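Local coordinates for protein LysR family transcriptional regulator (PDB 5FHK) that probably acts as a sequence-specific DNA-binding transcription regulator of the LysR family, the present chain being its regulatory (substrate-binding-like) domain without the DNA-binding part, at residues Ser12-Tyr15 against Asn16-Lys19; Thr150-Pro153 against Asp154-Lys158. All coordinates share one frame; numbering follows the deposited sequence.

Contact 1. Residues Ser12-Tyr15 against Asn16-Lys19; sequences STPY and NLTK
Thr13 and Thr18 meet hydroxyl to hydroxyl across a local contact, the strand-to-helix turn of the beta-alpha-beta unit formed by strand 9-14, helix 18-32 and strand 38-43. The unit belongs to the regulatory domain, whose family is that of the periplasmic-binding-protein-like fold, and the turn is largely buried. The hydroxyls form a chain of two hydrogen bonds: Thr13 OG1 donates to Thr18 OG1 at 2.6 Å, and Thr18 OG1 in turn donates to Pro14 O at 2.8 Å. That second donor stands above the carbonyl plane, 37° out of it. Two threonines suit the place because each is compact enough for the interior while its hydroxyl can both give and accept. Thr18 sets OG1 beside its own backbone N (chi1 -74°), which brings the oxygen back over the end of the strand; the two side chains cross at about a right angle. Pro14 O also receives a weak bond from Leu17 N at 3.5 Å, and the proline ring rests its CG 4.3 Å from Leu17 CB. In the middle of the turn, the Tyr15 ring and the Asn16 amide lie with their planes 48° apart, Asn16 OD1 being 3.8 Å from Tyr15 CD2. Both polar ends look elsewhere: Asn16 OD1 accepts from Leu136 N and its ND2 donates to His108 O, while Tyr15 OH bonds to Tyr15 OH of the second subunit. One water closes the turn, donating to Tyr15 O at 2.9 Å and accepting from Lys19 N at 3.0 Å.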
loop_
_atom_site.group_PDB
_atom_site.type_symbol
_atom_site.label_atom_id
_atom_site.label_comp_id
_atom_site.label_asym_id
_atom_site.label_seq_id
_atom_site.Cartn_x
_atom_site.Cartn_y
_atom_site.Cartn_z
ATOM N N SER A 12 -13.292 8.496 0.424
ATOM C CA SER A 12 -12.044 8.483 -0.338
ATOM C C SER A 12 -10.935 9.096 0.506
ATOM O O SER A 12 -11.166 10.096 1.196
ATOM C CB SER A 12 -12.195 9.265 -1.641
ATOM O OG SER A 12 -11.018 9.191 -2.417
ATOM N N THR A 13 -9.737 8.505 0.441
ATOM C CA THR A 13 -8.570 8.894 1.228
ATOM C C THR A 13 -7.314 8.851 0.359
ATOM O O THR A 13 -7.267 8.098 -0.620
ATOM C CB THR A 13 -8.365 7.961 2.433
ATOM O OG1 THR A 13 -8.149 6.629 1.948
ATOM C CG2 THR A 13 -9.587 7.985 3.359
ATOM N N PRO A 14 -6.283 9.643 0.698
ATOM C CA PRO A 14 -5.085 9.734 -0.159
ATOM C C PRO A 14 -4.228 8.473 -0.136
ATOM O O PRO A 14 -4.080 7.811 0.896
ATOM C CB PRO A 14 -4.310 10.919 0.436
ATOM C CG PRO A 14 -4.799 11.035 1.833
ATOM C CD PRO A 14 -6.255 10.650 1.774
ATOM N N TYR A 15 -3.611 8.187 -1.287
ATOM C CA TYR A 15 -3.059 6.851 -1.538
ATOM C C TYR A 15 -2.027 6.428 -0.481
ATOM O O TYR A 15 -2.223 5.438 0.245
ATOM C CB TYR A 15 -2.465 6.788 -2.940
ATOM C CG TYR A 15 -1.937 5.413 -3.243
ATOM C CD1 TYR A 15 -2.640 4.284 -2.838
ATOM C CD2 TYR A 15 -0.714 5.233 -3.874
ATOM C CE1 TYR A 15 -2.152 3.010 -3.077
ATOM C CE2 TYR A 15 -0.223 3.967 -4.114
ATOM C CZ TYR A 15 -0.950 2.860 -3.714
ATOM O OH TYR A 15 -0.470 1.592 -3.947
ATOM N N ASN A 16 -0.938 7.171 -0.356
ATOM C CA ASN A 16 0.184 6.690 0.455
ATOM C C ASN A 16 0.017 6.876 1.956
ATOM O O ASN A 16 0.782 6.269 2.718
ATOM C CB ASN A 16 1.460 7.394 0.048
ATOM C CG ASN A 16 1.922 6.981 -1.303
ATOM O OD1 ASN A 16 2.252 5.819 -1.520
ATOM N ND2 ASN A 16 1.974 7.930 -2.227
ATOM N N LEU A 17 -0.948 7.685 2.401
ATOM C CA LEU A 17 -1.012 8.136 3.781
ATOM C C LEU A 17 -2.131 7.488 4.565
ATOM O O LEU A 17 -2.236 7.725 5.772
ATOM C CB LEU A 17 -1.212 9.659 3.830
ATOM C CG LEU A 17 -0.219 10.540 3.074
ATOM C CD1 LEU A 17 -0.671 11.992 3.165
ATOM C CD2 LEU A 17 1.159 10.397 3.673
ATOM N N THR A 18 -2.981 6.701 3.913
ATOM C CA THR A 18 -4.201 6.222 4.555
ATOM C C THR A 18 -3.897 5.384 5.779
ATOM O O THR A 18 -4.494 5.581 6.843
ATOM C CB THR A 18 -5.028 5.416 3.565
ATOM O OG1 THR A 18 -5.646 6.315 2.639
ATOM C CG2 THR A 18 -6.092 4.596 4.289
ATOM N N LYS A 19 -2.963 4.446 5.652
ATOM C CA LYS A 19 -2.671 3.539 6.750
ATOM C C LYS A 19 -2.234 4.310 7.996
ATOM O O LYS A 19 -2.781 4.107 9.081
ATOM C CB LYS A 19 -1.615 2.522 6.309
ATOM C CG LYS A 19 -1.129 1.661 7.432
ATOM C CD LYS A 19 -2.019 0.473 7.654
ATOM C CE LYS A 19 -1.431 -0.382 8.764
ATOM N NZ LYS A 19 -1.300 0.415 10.028
HETATM O O HOH W 1 -2.301 3.977 2.762
#

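Contact 2. Residues Thr150-Pro153 against Asp154-Lys158; sequences TLMP and DVMIK
Met152, next to last in strand 149-153, packs against Met156 and Ile157 where the chain folds back in a beta-turn, followed by Ile157 at the N-cap position before helix 158-163. Met152 starts out with CG opposite its backbone N (chi1 -173°) and then bends at both later torsions, so the chain curls instead of reaching straight out. Ile157 fits against the base of this curl: CD1 lies 3.7 Å from Met152 CB, while CG2 comes equally near Met152 CG, and the two side chains cross at a slant. Farther along, Met156 CE touches Met152 SD at 3.7 Å, the two methionines running nearly perpendicular. Met156 also lies alongside the Pro153 ring, pointing the same way, with SD 4.1 Å from both CG and CD of the proline. The compact, conformationally restricted ring suits this place by offering its CG-CD edge to the sulfur; it also touches Leu136 of helix 136-144. Met156 N bonds to Pro153 O at 2.8 Å, closing the turn over Asp154 and Val155, and Ile157 N bonds in turn to Asp154 O. Asp154 OD1 takes weak bonds from Val155 N and from Lys77 N of strand 68-82. Chemically, then, the buried side is apolar, relying on close fit, whereas backbone bonds fix the turn and join Asp154 to Lys77, the carboxylate adding only weak bonds.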
loop_
_atom_site.group_PDB
_atom_site.type_symbol
_atom_site.label_atom_id
_atom_site.label_comp_id
_atom_site.label_asym_id
_atom_site.label_seq_id
_atom_site.Cartn_x
_atom_site.Cartn_y
_atom_site.Cartn_z
ATOM N N THR A 150 15.892 9.016 -1.006
ATOM C CA THR A 150 14.511 9.214 -1.421
ATOM C C THR A 150 13.925 10.448 -0.752
ATOM O O THR A 150 14.469 10.997 0.205
ATOM C CB THR A 150 13.625 8.012 -1.075
ATOM O OG1 THR A 150 12.288 8.315 -1.478
ATOM C CG2 THR A 150 13.644 7.769 0.440
ATOM N N LEU A 151 12.786 10.873 -1.272
ATOM C CA LEU A 151 11.996 11.929 -0.662
ATOM C C LEU A 151 10.693 11.308 -0.182
ATOM O O LEU A 151 10.013 10.610 -0.940
ATOM C CB LEU A 151 11.719 13.057 -1.640
ATOM C CG LEU A 151 10.837 14.144 -1.023
ATOM C CD1 LEU A 151 11.693 14.984 -0.130
ATOM C CD2 LEU A 151 10.223 15.031 -2.115
ATOM N N MET A 152 10.353 11.560 1.073
ATOM C CA MET A 152 9.341 10.743 1.702
ATOM C C MET A 152 8.538 11.606 2.665
ATOM O O MET A 152 9.125 12.461 3.356
ATOM C CB MET A 152 10.011 9.580 2.438
ATOM C CG MET A 152 9.105 8.541 3.024
ATOM S SD MET A 152 8.485 7.377 1.812
ATOM C CE MET A 152 9.988 6.869 0.998
ATOM N N PRO A 153 7.217 11.425 2.731
ATOM C CA PRO A 153 6.422 12.170 3.718
ATOM C C PRO A 153 6.856 11.814 5.130
ATOM O O PRO A 153 6.878 10.636 5.504
ATOM C CB PRO A 153 4.979 11.716 3.444
ATOM C CG PRO A 153 5.003 11.043 2.104
ATOM C CD PRO A 153 6.398 10.451 1.993
ATOM N N ASP A 154 7.157 12.848 5.931
ATOM C CA ASP A 154 7.780 12.643 7.244
ATOM C C ASP A 154 6.972 11.710 8.140
ATOM O O ASP A 154 7.554 10.894 8.868
ATOM C CB ASP A 154 8.010 13.983 7.958
ATOM C CG ASP A 154 6.732 14.805 8.118
ATOM O OD1 ASP A 154 5.640 14.339 7.708
ATOM O OD2 ASP A 154 6.830 15.934 8.657
ATOM N N VAL A 155 5.636 11.801 8.098
ATOM C CA VAL A 155 4.797 10.929 8.927
ATOM C C VAL A 155 5.055 9.448 8.648
ATOM O O VAL A 155 4.873 8.606 9.533
ATOM C CB VAL A 155 3.307 11.280 8.741
ATOM C CG1 VAL A 155 2.807 10.853 7.364
ATOM C CG2 VAL A 155 2.475 10.640 9.840
ATOM N N MET A 156 5.485 9.097 7.437
ATOM C CA MET A 156 5.700 7.688 7.124
ATOM C C MET A 156 7.025 7.135 7.661
ATOM O O MET A 156 7.205 5.909 7.679
ATOM C CB MET A 156 5.654 7.471 5.611
ATOM C CG MET A 156 4.249 7.423 4.969
ATOM S SD MET A 156 4.396 7.101 3.162
ATOM C CE MET A 156 5.453 5.633 3.133
ATOM N N ILE A 157 7.953 7.988 8.088
ATOM C CA ILE A 157 9.280 7.514 8.454
ATOM C C ILE A 157 9.764 8.097 9.777
ATOM O O ILE A 157 10.963 8.037 10.079
ATOM C CB ILE A 157 10.287 7.830 7.335
ATOM C CG1 ILE A 157 10.135 9.274 6.879
ATOM C CG2 ILE A 157 10.124 6.853 6.175
ATOM C CD1 ILE A 157 11.196 9.725 5.915
ATOM N N LYS A 158 8.843 8.640 10.584
ATOM C CA LYS A 158 9.279 9.314 11.805
ATOM C C LYS A 158 9.850 8.326 12.818
ATOM O O LYS A 158 10.838 8.640 13.491
ATOM C CB LYS A 158 8.144 10.135 12.417
ATOM C CG LYS A 158 7.019 9.371 13.071
ATOM C CD LYS A 158 6.028 10.385 13.685
ATOM C CE LYS A 158 5.781 11.545 12.691
ATOM N NZ LYS A 158 4.424 12.164 12.801
#

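Overall arrangement
Both contacts are mostly buried turns at the C-terminal end of a strand of the same branched sheet, each leading toward a helix, and their centres lie 14 Å apart. Contact 1 is held mainly by polar means, threonine hydroxyls and a water, and its edge reaches the second subunit. Contact 2 depends more on sulfur and aliphatic packing, and no other chain touches it. The two turns also meet: Leu17 CD2 lies 4.0 Å from Pro153 CB and 4.1 Å from Val155 CG1, while Met156 SD packs on Asn16 O. Arg20 adds a polar tie, its NH1 bonding to Val155 O, which joins helix 18-32 to the second turn.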